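Local coordinates for protein putative ABC transporter subunit, substrate-binding component (Rhodopseudomonas palustris, PDB 4EVS) that binds 4-hydroxybenzoate and probably hands such benzoate derivatives to an ABC transporter as its substrate-binding subunit, at residues Q125-A130 with E156-K161; V174-A179 with T200-G205; S251-A256 with V281-V286; G291-Y296 with M318-P323. All coordinates share one frame; numbering follows the deposited sequence.

Interaction 1: residues Q125-A130 with E156-K161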
loop_
_atom_site.group_PDB
_atom_site.type_symbol
_atom_site.label_atom_id
_atom_site.label_comp_id
_atom_site.label_asym_id
_atom_site.label_seq_id
_atom_site.Cartn_x
_atom_site.Cartn_y
_atom_site.Cartn_z
ATOM N N GLN A 125 -2.477 0.051 10.392
ATOM C CA GLN A 125 -1.620 1.230 10.509
ATOM C C GLN A 125 -2.331 2.486 10.006
ATOM O O GLN A 125 -2.275 3.524 10.661
ATOM C CB GLN A 125 -0.322 0.960 9.772
ATOM C CG GLN A 125 0.780 2.035 9.845
ATOM C CD GLN A 125 2.004 1.565 9.159
ATOM O OE1 GLN A 125 1.944 1.060 8.025
ATOM N NE2 GLN A 125 3.145 1.718 9.814
ATOM N N ASN A 126 -2.943 2.395 8.805
ATOM C CA ASN A 126 -3.674 3.545 8.259
ATOM C C ASN A 126 -5.075 3.764 8.812
ATOM O O ASN A 126 -5.545 4.899 8.864
ATOM C CB ASN A 126 -3.726 3.474 6.716
ATOM C CG ASN A 126 -2.400 3.787 6.071
ATOM O OD1 ASN A 126 -1.704 4.717 6.502
ATOM N ND2 ASN A 126 -2.066 3.061 4.960
ATOM N N THR A 127 -5.712 2.690 9.261
ATOM C CA THR A 127 -7.120 2.782 9.673
ATOM C C THR A 127 -7.308 3.323 11.072
ATOM O O THR A 127 -8.303 4.013 11.318
ATOM C CB THR A 127 -7.828 1.411 9.536
ATOM O OG1 THR A 127 -7.779 1.000 8.152
ATOM C CG2 THR A 127 -9.268 1.469 9.966
ATOM N N VAL A 128 -6.414 2.991 11.990
ATOM C CA VAL A 128 -6.539 3.506 13.354
ATOM C C VAL A 128 -6.603 5.059 13.324
ATOM O O VAL A 128 -7.528 5.638 13.902
ATOM C CB VAL A 128 -5.523 2.913 14.330
ATOM C CG1 VAL A 128 -5.425 3.747 15.628
ATOM C CG2 VAL A 128 -5.832 1.420 14.630
ATOM N N PRO A 129 -5.685 5.730 12.605
ATOM C CA PRO A 129 -5.854 7.184 12.485
ATOM C C PRO A 129 -7.150 7.580 11.825
ATOM O O PRO A 129 -7.710 8.622 12.183
ATOM C CB PRO A 129 -4.648 7.613 11.649
ATOM C CG PRO A 129 -3.570 6.594 12.048
ATOM C CD PRO A 129 -4.336 5.311 12.166
ATOM N N ALA A 130 -7.608 6.848 10.804
ATOM C CA ALA A 130 -8.870 7.181 10.169
ATOM C C ALA A 130 -10.013 7.212 11.160
ATOM O O ALA A 130 -10.882 8.100 11.129
ATOM C CB ALA A 130 -9.208 6.214 9.052
ATOM N N GLU A 156 -11.914 -3.229 8.673
ATOM C CA GLU A 156 -13.159 -3.217 9.377
ATOM C C GLU A 156 -12.906 -3.411 10.870
ATOM O O GLU A 156 -13.508 -2.716 11.709
ATOM C CB GLU A 156 -14.058 -4.347 8.867
ATOM C CG GLU A 156 -15.323 -4.491 9.641
ATOM C CD GLU A 156 -16.215 -5.650 9.191
ATOM O OE1 GLU A 156 -15.867 -6.414 8.274
ATOM O OE2 GLU A 156 -17.301 -5.799 9.809
ATOM N N THR A 157 -12.054 -4.379 11.215
ATOM C CA THR A 157 -11.835 -4.691 12.625
ATOM C C THR A 157 -11.201 -3.493 13.317
ATOM O O THR A 157 -11.604 -3.106 14.434
ATOM C CB THR A 157 -10.950 -5.961 12.750
ATOM O OG1 THR A 157 -11.679 -7.073 12.196
ATOM C CG2 THR A 157 -10.598 -6.253 14.173
ATOM N N ALA A 158 -10.182 -2.919 12.678
ATOM C CA ALA A 158 -9.473 -1.763 13.238
ATOM C C ALA A 158 -10.421 -0.569 13.420
ATOM O O ALA A 158 -10.414 0.115 14.473
ATOM C CB ALA A 158 -8.322 -1.381 12.332
ATOM N N PHE A 159 -11.234 -0.289 12.402
ATOM C CA PHE A 159 -12.162 0.860 12.489
ATOM C C PHE A 159 -13.228 0.694 13.570
ATOM O O PHE A 159 -13.442 1.592 14.365
ATOM C CB PHE A 159 -12.763 1.187 11.134
ATOM C CG PHE A 159 -13.428 2.543 11.107
ATOM C CD1 PHE A 159 -14.669 2.735 11.660
ATOM C CD2 PHE A 159 -12.751 3.655 10.606
ATOM C CE1 PHE A 159 -15.231 3.979 11.674
ATOM C CE2 PHE A 159 -13.314 4.894 10.627
ATOM C CZ PHE A 159 -14.552 5.072 11.176
ATOM N N LYS A 160 -13.842 -0.469 13.620
ATOM C CA LYS A 160 -14.865 -0.720 14.603
ATOM C C LYS A 160 -14.290 -0.524 15.996
ATOM O O LYS A 160 -14.900 0.151 16.827
ATOM C CB LYS A 160 -15.359 -2.137 14.493
ATOM C CG LYS A 160 -16.366 -2.408 13.460
ATOM C CD LYS A 160 -16.896 -3.859 13.639
ATOM C CE LYS A 160 -18.011 -4.190 12.688
ATOM N NZ LYS A 160 -18.424 -5.602 12.823
ATOM N N LYS A 161 -13.168 -1.160 16.297
ATOM C CA LYS A 161 -12.640 -1.109 17.665
ATOM C C LYS A 161 -12.337 0.327 18.087
ATOM O O LYS A 161 -12.687 0.763 19.192
ATOM C CB LYS A 161 -11.382 -1.970 17.821
ATOM C CG LYS A 161 -10.726 -1.822 19.187
ATOM C CD LYS A 161 -9.688 -2.905 19.513
ATOM C CE LYS A 161 -9.592 -3.095 21.039
ATOM N NZ LYS A 161 -9.844 -1.823 21.818
#
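T127 meets A158 and F159 through a single methyl group, a compact example of a threonine splitting its branches, methyl across to the neighbour and hydroxyl back to its own helix. Its CG2 stands anti to the backbone N, which carries the methyl across to the facing helix; there it lies 3.8 Å from A158 CB and 3.6 Å from F159 N. The same T127 CG2 is 3.7 Å from F159 CB and reaches the ring of F159 at its edge, near the ring plane, the two side chains crossing at about a right angle. The hydroxyl OG1 bonds to M123 O, so an apolar surface is offered to the partner.

V128 adds a looser touch, its CG2 4.4 Å from A158 CB. At P129 the helix is kinked, since proline has no N-H to give to the preceding turn, and the next bond, from A130 N to N126 O, is weak. A130 closes the contact: its carbonyl O comes within 4.1 Å of F159 CE2. With alanine and threonine at the crossing, the short segments approach to 8.3 Å between axes at a crossing angle of -27°, close to parallel.

Helices 123-136 and 150-165 thus pack side by side. F159 reaches past the pair to V142 and I144 of strand 141-147 and stacks on F199, while N126 and P129 rest on V340 of strand 335-348, and T127 and A130 on T230 and M228 of strand 226-230.

Interaction 2: residues V174-A179 with T200-G205. With PHB (p-hydroxybenzoic acid), chain I; SO4 (sulfate ion), chain F.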
loop_
_atom_site.group_PDB
_atom_site.type_symbol
_atom_site.label_atom_id
_atom_site.label_comp_id
_atom_site.label_asym_id
_atom_site.label_seq_id
_atom_site.Cartn_x
_atom_site.Cartn_y
_atom_site.Cartn_z
ATOM N N VAL A 174 -20.562 -3.990 5.995
ATOM C CA VAL A 174 -20.750 -4.883 4.880
ATOM C C VAL A 174 -19.411 -5.272 4.295
ATOM O O VAL A 174 -18.561 -4.409 3.991
ATOM C CB VAL A 174 -21.641 -4.259 3.802
ATOM C CG1 VAL A 174 -21.839 -5.232 2.594
ATOM C CG2 VAL A 174 -22.984 -3.833 4.416
ATOM N N ARG A 175 -19.254 -6.590 4.139
ATOM C CA ARG A 175 -18.132 -7.163 3.421
ATOM C C ARG A 175 -18.577 -7.494 2.013
ATOM O O ARG A 175 -19.398 -8.408 1.818
ATOM C CB ARG A 175 -17.607 -8.407 4.135
ATOM C CG ARG A 175 -17.059 -8.136 5.551
ATOM C CD ARG A 175 -16.573 -9.415 6.260
ATOM N NE ARG A 175 -16.083 -9.115 7.601
ATOM C CZ ARG A 175 -15.540 -10.002 8.424
ATOM N NH1 ARG A 175 -15.399 -11.261 8.044
ATOM N NH2 ARG A 175 -15.116 -9.614 9.627
HETATM N N MSE A 176 -17.994 -6.778 1.029
HETATM C CA MSE A 176 -18.347 -6.882 -0.384
HETATM C C MSE A 176 -17.429 -7.860 -1.049
HETATM O O MSE A 176 -16.221 -7.632 -1.052
HETATM C CB MSE A 176 -18.169 -5.526 -1.061
HETATM C CG MSE A 176 -19.062 -4.458 -0.464
HETATM SE SE MSE A 176 -18.689 -2.656 -1.173
HETATM C CE MSE A 176 -16.843 -2.511 -0.514
ATOM N N PRO A 177 -17.973 -8.912 -1.672
ATOM C CA PRO A 177 -17.061 -9.792 -2.406
ATOM C C PRO A 177 -16.210 -8.995 -3.406
ATOM O O PRO A 177 -16.668 -8.003 -3.985
ATOM C CB PRO A 177 -18.000 -10.749 -3.132
ATOM C CG PRO A 177 -19.243 -10.761 -2.244
ATOM C CD PRO A 177 -19.373 -9.372 -1.702
ATOM N N LEU A 178 -14.976 -9.408 -3.594
ATOM C CA LEU A 178 -14.140 -8.747 -4.592
ATOM C C LEU A 178 -14.706 -8.748 -6.004
ATOM O O LEU A 178 -14.367 -7.872 -6.820
ATOM C CB LEU A 178 -12.749 -9.373 -4.629
ATOM C CG LEU A 178 -11.721 -8.892 -3.658
ATOM C CD1 LEU A 178 -10.389 -9.658 -3.895
ATOM C CD2 LEU A 178 -11.483 -7.384 -3.793
ATOM N N ALA A 179 -15.548 -9.726 -6.308
ATOM C CA ALA A 179 -16.256 -9.772 -7.591
ATOM C C ALA A 179 -17.294 -8.670 -7.780
ATOM O O ALA A 179 -17.886 -8.563 -8.859
ATOM C CB ALA A 179 -16.952 -11.139 -7.739
ATOM N N THR A 200 -14.535 3.227 4.133
ATOM C CA THR A 200 -14.333 2.193 3.100
ATOM C C THR A 200 -12.883 1.842 2.860
ATOM O O THR A 200 -11.987 2.714 2.948
ATOM C CB THR A 200 -15.046 2.542 1.760
ATOM O OG1 THR A 200 -15.183 1.372 0.938
ATOM C CG2 THR A 200 -14.338 3.665 0.970
ATOM N N PHE A 201 -12.701 0.567 2.488
ATOM C CA PHE A 201 -11.495 0.094 1.819
ATOM C C PHE A 201 -11.904 -0.893 0.716
ATOM O O PHE A 201 -12.699 -1.807 0.973
ATOM C CB PHE A 201 -10.506 -0.631 2.738
ATOM C CG PHE A 201 -9.519 -1.497 1.980
ATOM C CD1 PHE A 201 -8.405 -0.909 1.376
ATOM C CD2 PHE A 201 -9.727 -2.846 1.767
ATOM C CE1 PHE A 201 -7.546 -1.642 0.624
ATOM C CE2 PHE A 201 -8.824 -3.587 1.041
ATOM C CZ PHE A 201 -7.757 -2.988 0.467
ATOM N N LEU A 202 -11.338 -0.720 -0.481
ATOM C CA LEU A 202 -11.261 -1.724 -1.562
ATOM C C LEU A 202 -9.841 -1.590 -2.131
ATOM O O LEU A 202 -9.197 -0.546 -1.988
ATOM C CB LEU A 202 -12.300 -1.478 -2.672
ATOM C CG LEU A 202 -13.733 -1.166 -2.237
ATOM C CD1 LEU A 202 -13.923 0.308 -1.953
ATOM C CD2 LEU A 202 -14.729 -1.677 -3.304
ATOM N N PRO A 203 -9.336 -2.651 -2.775
ATOM C CA PRO A 203 -7.986 -2.515 -3.366
ATOM C C PRO A 203 -7.977 -1.448 -4.459
ATOM O O PRO A 203 -8.935 -1.371 -5.259
ATOM C CB PRO A 203 -7.718 -3.909 -3.907
ATOM C CG PRO A 203 -9.030 -4.523 -4.086
ATOM C CD PRO A 203 -9.903 -3.980 -3.045
ATOM N N ALA A 204 -6.939 -0.602 -4.457
ATOM C CA ALA A 204 -6.842 0.487 -5.427
ATOM C C ALA A 204 -6.892 -0.082 -6.836
ATOM O O ALA A 204 -6.197 -1.045 -7.167
ATOM C CB ALA A 204 -5.553 1.286 -5.250
ATOM N N GLY A 205 -7.739 0.534 -7.652
ATOM C CA GLY A 205 -8.024 0.019 -8.970
ATOM C C GLY A 205 -9.458 0.221 -9.347
ATOM O O GLY A 205 -10.187 1.049 -8.732
HETATM C "C1'" PHB I . -3.907 -6.105 -0.437
HETATM O "O1'" PHB I . -4.446 -7.047 -1.086
HETATM O "O2'" PHB I . -3.278 -6.285 0.654
HETATM C C1 PHB I . -4.104 -4.715 -0.944
HETATM C C2 PHB I . -4.325 -4.474 -2.276
HETATM C C3 PHB I . -4.546 -3.180 -2.716
HETATM C C4 PHB I . -4.465 -2.093 -1.845
HETATM C C5 PHB I . -4.175 -2.334 -0.504
HETATM C C6 PHB I . -4.011 -3.643 -0.072
HETATM O O4 PHB I . -4.673 -0.833 -2.319
HETATM S S SO4 F . -13.525 -12.705 10.945
HETATM O O1 SO4 F . -13.992 -13.127 9.632
HETATM O O2 SO4 F . -13.981 -13.667 11.956
HETATM O O3 SO4 F . -12.061 -12.622 10.923
HETATM O O4 SO4 F . -14.043 -11.388 11.288
#
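Beside the packing of M176 on L202 and of L178 on P203, two flat groups look to bound molecules, and both use their edges. F201 turns the CE1-CZ side of its ring toward one face of p-hydroxybenzoic acid, CE1 lying 3.6 Å from ligand C5. The guanidinium of R175 meets a sulfate in its own plane: NH1 bonds to O1 at 2.8 Å and NH2 to O4 at 2.7 Å, the latter almost straight at 179°. That sulfate probably came from the crystallisation liquor; R175 NE is held by E156 in a salt bridge.

P203 lays its CB 3.5 Å from ligand C3, and the N-H of A204 points straight at the phenolic O4 of the ligand (3.1 Å, 176°). Were F201 cut back to an alanine, the ligand face would probably lose the ring edge beside C5 and C6, and the ligand ring would be freer to shift.

Between the segments the grip is apolar. The chain of M176, a selenomethionine, bends at its last torsion (chi3 -63°), bringing CE to 3.6 Å from L202 CD2, while L178 CD2 sits 3.8 Å from P203 CG.

Strands 169-176 and 197-201 both pair in parallel with strand 141-147, which runs between them; M176 and L178 therefore reach their partners across A145 and S147. L202 also packs on F211 of helix 206-217, for which G205 is the N-cap.

Interaction 3: residues S251-A256 with V281-V286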
loop_
_atom_site.group_PDB
_atom_site.type_symbol
_atom_site.label_atom_id
_atom_site.label_comp_id
_atom_site.label_asym_id
_atom_site.label_seq_id
_atom_site.Cartn_x
_atom_site.Cartn_y
_atom_site.Cartn_z
ATOM N N SER A 251 -9.023 10.941 3.472
ATOM C CA SER A 251 -8.317 9.651 3.511
ATOM C C SER A 251 -7.100 9.725 4.416
ATOM O O SER A 251 -6.456 10.778 4.553
ATOM C CB SER A 251 -7.928 9.189 2.112
ATOM O OG SER A 251 -6.945 10.031 1.503
ATOM N N THR A 252 -6.791 8.610 5.048
ATOM C CA THR A 252 -5.535 8.485 5.742
ATOM C C THR A 252 -4.560 7.582 4.948
ATOM O O THR A 252 -4.947 6.534 4.412
ATOM C CB THR A 252 -5.731 7.949 7.162
ATOM O OG1 THR A 252 -6.525 6.739 7.126
ATOM C CG2 THR A 252 -6.385 9.012 8.020
ATOM N N TYR A 253 -3.280 7.973 4.882
ATOM C CA TYR A 253 -2.305 7.194 4.154
ATOM C C TYR A 253 -0.925 7.695 4.473
ATOM O O TYR A 253 -0.719 8.854 4.851
ATOM C CB TYR A 253 -2.488 7.334 2.646
ATOM C CG TYR A 253 -2.408 6.080 1.788
ATOM C CD1 TYR A 253 -1.940 6.168 0.471
ATOM C CD2 TYR A 253 -2.840 4.853 2.235
ATOM C CE1 TYR A 253 -2.019 5.093 -0.366
ATOM C CE2 TYR A 253 -2.860 3.747 1.406
ATOM C CZ TYR A 253 -2.459 3.869 0.118
ATOM O OH TYR A 253 -2.502 2.793 -0.729
ATOM N N HIS A 254 0.022 6.832 4.183
ATOM C CA HIS A 254 1.417 7.028 4.481
ATOM C C HIS A 254 2.164 7.756 3.372
ATOM O O HIS A 254 3.336 8.107 3.577
ATOM C CB HIS A 254 2.065 5.638 4.668
ATOM C CG HIS A 254 1.860 4.778 3.472
ATOM N ND1 HIS A 254 0.597 4.333 3.123
ATOM C CD2 HIS A 254 2.707 4.334 2.517
ATOM C CE1 HIS A 254 0.676 3.696 1.973
ATOM N NE2 HIS A 254 1.950 3.662 1.598
ATOM N N TYR A 255 1.561 7.905 2.185
ATOM C CA TYR A 255 2.232 8.605 1.069
ATOM C C TYR A 255 1.258 9.383 0.211
ATOM O O TYR A 255 0.190 8.850 -0.120
ATOM C CB TYR A 255 3.010 7.668 0.172
ATOM C CG TYR A 255 3.728 8.398 -0.924
ATOM C CD1 TYR A 255 4.823 9.199 -0.637
ATOM C CD2 TYR A 255 3.318 8.312 -2.236
ATOM C CE1 TYR A 255 5.454 9.923 -1.606
ATOM C CE2 TYR A 255 3.989 9.012 -3.262
ATOM C CZ TYR A 255 5.051 9.832 -2.930
ATOM O OH TYR A 255 5.684 10.573 -3.913
ATOM N N ALA A 256 1.653 10.620 -0.119
ATOM C CA ALA A 256 0.999 11.435 -1.140
ATOM C C ALA A 256 2.048 11.959 -2.072
ATOM O O ALA A 256 3.124 12.368 -1.630
ATOM C CB ALA A 256 0.229 12.641 -0.527
ATOM N N VAL A 281 2.100 8.384 -11.159
ATOM C CA VAL A 281 2.764 7.966 -9.898
ATOM C C VAL A 281 1.784 7.709 -8.781
ATOM O O VAL A 281 0.838 8.516 -8.530
ATOM C CB VAL A 281 3.814 9.005 -9.457
ATOM C CG1 VAL A 281 4.410 8.641 -8.078
ATOM C CG2 VAL A 281 4.900 9.156 -10.547
ATOM N N THR A 282 2.027 6.661 -8.026
ATOM C CA THR A 282 1.301 6.541 -6.770
ATOM C C THR A 282 2.051 5.641 -5.781
ATOM O O THR A 282 3.256 5.381 -5.914
ATOM C CB THR A 282 -0.151 6.098 -7.049
ATOM O OG1 THR A 282 -0.957 6.239 -5.863
ATOM C CG2 THR A 282 -0.194 4.669 -7.593
HETATM N N MSE A 283 1.353 5.208 -4.747
HETATM C CA MSE A 283 2.030 4.716 -3.544
HETATM C C MSE A 283 2.953 3.535 -3.750
HETATM O O MSE A 283 3.961 3.401 -3.048
HETATM C CB MSE A 283 1.028 4.414 -2.433
HETATM C CG MSE A 283 0.304 3.090 -2.546
HETATM SE SE MSE A 283 -0.850 2.897 -4.155
HETATM C CE MSE A 283 -1.752 1.245 -3.608
ATOM N N THR A 284 2.660 2.680 -4.739
ATOM C CA THR A 284 3.507 1.488 -4.887
ATOM C C THR A 284 4.908 1.855 -5.383
ATOM O O THR A 284 5.866 1.088 -5.179
ATOM C CB THR A 284 2.857 0.417 -5.767
ATOM O OG1 THR A 284 2.508 0.998 -7.013
ATOM C CG2 THR A 284 1.615 -0.188 -5.145
ATOM N N SER A 285 5.067 3.020 -6.029
ATOM C CA SER A 285 6.373 3.442 -6.454
ATOM C C SER A 285 7.285 3.783 -5.276
ATOM O O SER A 285 8.478 3.423 -5.297
ATOM C CB SER A 285 6.293 4.634 -7.396
ATOM O OG SER A 285 5.905 5.829 -6.788
ATOM N N VAL A 286 6.777 4.450 -4.235
ATOM C CA VAL A 286 7.620 4.760 -3.072
ATOM C C VAL A 286 7.961 3.491 -2.268
ATOM O O VAL A 286 9.094 3.329 -1.792
ATOM C CB VAL A 286 7.056 5.891 -2.153
ATOM C CG1 VAL A 286 5.943 5.405 -1.221
ATOM C CG2 VAL A 286 8.192 6.457 -1.294
HETATM O O HOH W 1 3.255 2.310 -0.516
#
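Y253 and M283 meet where the aromatic hydroxyl passes along a selenomethionine chain: Y253 OH lies 3.4 Å from both CG and CE of M283, and Y253 CE1 is 3.7 Å from M283 CB. M283 places CG between its backbone N and carbonyl carbon (chi1 80°) and bends again at the next torsion, which lays the chain alongside the phenol oxygen. Y255 takes the next turn of the helix. One methyl of V286, CG1, sits over the face of its ring, 4.1 Å from the centroid and 24° off the normal, a CH-pi contact displaced toward the rim. H254 joins in through water: the molecule lies in the imidazole plane at the ring edge, 2.8 Å from NE2, and donates to M283 O.

The arrangement illustrates a general feature of the two-lobed periplasmic binding proteins. Strand 250-253 ends a run of parallel strands in one lobe, whereas helix 283-302 packs against helix 19-36 of the other, so the contact probably bridges the lobes near the ligand cleft; M283 itself touches the bound hydroxybenzoate.

A second shell sets these groups in place. D232, also bonded to the ligand, holds Y253 OH, and H254 CE1 lies 3.5 Å above the plane of the Y253 ring. N264 of helix 262-273 fixes Y255 OH. T282 O accepts from both N and OG of S285, holding the turn together, whereas M283 N is buried without a partner. N24 of helix 19-36 bonds to T282 N.

Interaction 4: residues G291-Y296 with M318-P323; sequences GARLIY and MKWTSP. With SO4 (sulfate ion), chain D.
T321 O and R293 NH2 are joined by a water that donates to the carbonyl oxygen at 2.9 Å and accepts only weakly from the guanidinium. The same water donates, again weakly, to a sulfate lying at the edge of the R293 guanidinium. The modelled separation of R293 NH2 from the sulfate is too short to be trusted; the anion is also bonded to Y289 OH and H36 NE2, though the details of its contact with the arginine remain doubtful.

R293 slides over W320 in the opposite direction. Its CD stands over the five-membered ring, 3.7 Å from the centroid and 19° off the normal, a CH-pi contact; NE follows at 3.4 Å from W320 CD1, with the guanidinium tilted 33° from the indole plane. The bend at chi3 (-71°) turns the charged end away from the stretched alkyl part. L294 reaches the same indole face at its other end, CD2 4.1 Å from CH2. Its approach to M318 is modelled too tightly to interpret.

The indole cannot easily turn, because D290 of helix 283-302 accepts from NE1 with one carboxylate oxygen and bonds S322 OG with the other. A serine in place of R293 would probably leave the face of the five-membered ring without its alkyl cover and remove the positive charge beside the anion.

Helix 283-302 and strand 319-322 are thus joined near the surface by an arginine that spends its alkyl part on an aromatic face. The sulfate probably came from the crystallisation liquor; the arrangement is consistent with a positively charged patch that can accept an anion, and gives no evidence of a natural ligand.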
loop_
_atom_site.group_PDB
_atom_site.type_symbol
_atom_site.label_atom_id
_atom_site.label_comp_id
_atom_site.label_asym_id
_atom_site.label_seq_id
_atom_site.Cartn_x
_atom_site.Cartn_y
_atom_site.Cartn_z
ATOM N N GLY A 291 12.021 -0.294 -0.996
ATOM C CA GLY A 291 12.339 -1.717 -1.083
ATOM C C GLY A 291 13.676 -1.959 -1.725
ATOM O O GLY A 291 14.415 -2.802 -1.260
ATOM N N ALA A 292 13.978 -1.258 -2.823
ATOM C CA ALA A 292 15.267 -1.374 -3.478
ATOM C C ALA A 292 16.391 -0.952 -2.516
ATOM O O ALA A 292 17.472 -1.570 -2.485
ATOM C CB ALA A 292 15.285 -0.519 -4.767
ATOM N N ARG A 293 16.162 0.100 -1.738
ATOM C CA ARG A 293 17.148 0.501 -0.738
ATOM C C ARG A 293 17.477 -0.663 0.199
ATOM O O ARG A 293 18.632 -0.935 0.501
ATOM C CB ARG A 293 16.622 1.670 0.111
ATOM C CG ARG A 293 17.581 2.158 1.155
ATOM C CD ARG A 293 17.014 3.232 2.089
ATOM N NE ARG A 293 16.847 4.523 1.392
ATOM C CZ ARG A 293 17.811 5.422 1.214
ATOM N NH1 ARG A 293 19.080 5.239 1.667
ATOM N NH2 ARG A 293 17.515 6.517 0.548
ATOM N N LEU A 294 16.452 -1.359 0.679
ATOM C CA LEU A 294 16.677 -2.457 1.610
ATOM C C LEU A 294 17.358 -3.647 0.921
ATOM O O LEU A 294 18.252 -4.272 1.505
ATOM C CB LEU A 294 15.419 -2.926 2.283
ATOM C CG LEU A 294 14.732 -1.953 3.247
ATOM C CD1 LEU A 294 13.629 -2.612 4.079
ATOM C CD2 LEU A 294 15.662 -1.199 4.081
ATOM N N ILE A 295 17.004 -3.930 -0.338
ATOM C CA ILE A 295 17.668 -5.004 -1.076
ATOM C C ILE A 295 19.138 -4.660 -1.267
ATOM O O ILE A 295 19.993 -5.509 -1.072
ATOM C CB ILE A 295 16.983 -5.247 -2.437
ATOM C CG1 ILE A 295 15.600 -5.844 -2.176
ATOM C CG2 ILE A 295 17.832 -6.209 -3.339
ATOM C CD1 ILE A 295 14.658 -5.871 -3.370
ATOM N N TYR A 296 19.434 -3.405 -1.623
ATOM C CA TYR A 296 20.842 -3.026 -1.742
ATOM C C TYR A 296 21.599 -3.223 -0.412
ATOM O O TYR A 296 22.752 -3.689 -0.412
ATOM C CB TYR A 296 21.022 -1.629 -2.302
ATOM C CG TYR A 296 20.915 -1.538 -3.819
ATOM C CD1 TYR A 296 19.948 -2.253 -4.535
ATOM C CD2 TYR A 296 21.757 -0.699 -4.545
ATOM C CE1 TYR A 296 19.862 -2.143 -5.912
ATOM C CE2 TYR A 296 21.671 -0.580 -5.915
ATOM C CZ TYR A 296 20.734 -1.299 -6.602
ATOM O OH TYR A 296 20.611 -1.156 -7.955
HETATM N N MSE A 318 16.527 -0.887 10.789
HETATM C CA MSE A 318 17.074 0.289 10.104
HETATM C C MSE A 318 16.113 1.492 10.156
HETATM O O MSE A 318 14.888 1.346 10.160
HETATM C CB MSE A 318 17.378 -0.048 8.659
HETATM C CG MSE A 318 18.219 0.945 7.918
HETATM SE SE MSE A 318 18.719 0.136 6.201
HETATM C CE MSE A 318 17.234 -1.061 6.037
ATOM N N LYS A 319 16.702 2.672 10.231
ATOM C CA LYS A 319 16.010 3.949 10.194
ATOM C C LYS A 319 16.582 4.775 9.047
ATOM O O LYS A 319 17.813 4.803 8.834
ATOM C CB LYS A 319 16.208 4.728 11.493
ATOM C CG LYS A 319 15.767 4.001 12.730
ATOM C CD LYS A 319 15.754 4.858 14.013
ATOM C CE LYS A 319 14.945 4.113 15.120
ATOM N NZ LYS A 319 14.348 4.972 16.220
ATOM N N TRP A 320 15.718 5.488 8.334
ATOM C CA TRP A 320 16.138 6.334 7.227
ATOM C C TRP A 320 15.038 7.351 6.896
ATOM O O TRP A 320 13.951 7.355 7.503
ATOM C CB TRP A 320 16.562 5.464 5.997
ATOM C CG TRP A 320 15.417 4.824 5.235
ATOM C CD1 TRP A 320 14.896 5.236 4.048
ATOM C CD2 TRP A 320 14.716 3.614 5.577
ATOM N NE1 TRP A 320 13.899 4.380 3.629
ATOM C CE2 TRP A 320 13.742 3.396 4.577
ATOM C CE3 TRP A 320 14.774 2.736 6.668
ATOM C CZ2 TRP A 320 12.883 2.310 4.600
ATOM C CZ3 TRP A 320 13.872 1.658 6.716
ATOM C CH2 TRP A 320 12.948 1.452 5.666
ATOM N N THR A 321 15.294 8.222 5.938
ATOM C CA THR A 321 14.300 9.160 5.472
ATOM C C THR A 321 13.852 8.732 4.085
ATOM O O THR A 321 14.626 8.694 3.143
ATOM C CB THR A 321 14.849 10.594 5.453
ATOM O OG1 THR A 321 15.297 10.927 6.783
ATOM C CG2 THR A 321 13.723 11.573 5.023
ATOM N N SER A 322 12.577 8.398 3.973
ATOM C CA SER A 322 11.928 8.029 2.724
ATOM C C SER A 322 11.349 9.261 2.055
ATOM O O SER A 322 11.096 10.260 2.711
ATOM C CB SER A 322 10.797 7.062 3.065
ATOM O OG SER A 322 9.902 6.814 1.988
ATOM N N PRO A 323 11.125 9.202 0.733
ATOM C CA PRO A 323 10.304 10.275 0.107
ATOM C C PRO A 323 9.006 10.555 0.879
ATOM O O PRO A 323 8.459 11.661 0.820
ATOM C CB PRO A 323 10.063 9.756 -1.336
ATOM C CG PRO A 323 11.316 8.902 -1.586
ATOM C CD PRO A 323 11.550 8.190 -0.263
HETATM S S SO4 D . 18.297 9.066 -1.323
HETATM O O1 SO4 D . 17.739 7.956 -2.128
HETATM O O2 SO4 D . 18.553 8.656 0.048
HETATM O O3 SO4 D . 19.588 9.399 -1.921
HETATM O O4 SO4 D . 17.459 10.264 -1.228
HETATM O O HOH W 2 14.870 8.640 0.249
#

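Overall arrangement
The four contacts follow one another along the chain without overlap. Interactions 1 and 2 are linked by a salt bridge, helix 150-165 leading into strand 169-176, with centres about 16 Å apart. Interaction 3, only about 7 Å from the centre of the chain, touches all the others: N126 bonds to T252, A204 packs on M283, and V286 meets S322 and P323. Interactions 2, 3 and 4 all reach one mixed sheet. Interaction 4 shares helix 283-302 with interaction 3, and its centre lies about 30 Å from that of interaction 2, on the opposite side of the chain's centre. Interactions 2 and 3 both line the hydroxybenzoate pocket, consistent with a ligand held between two lobes, while 1 and 4 are packing farther out.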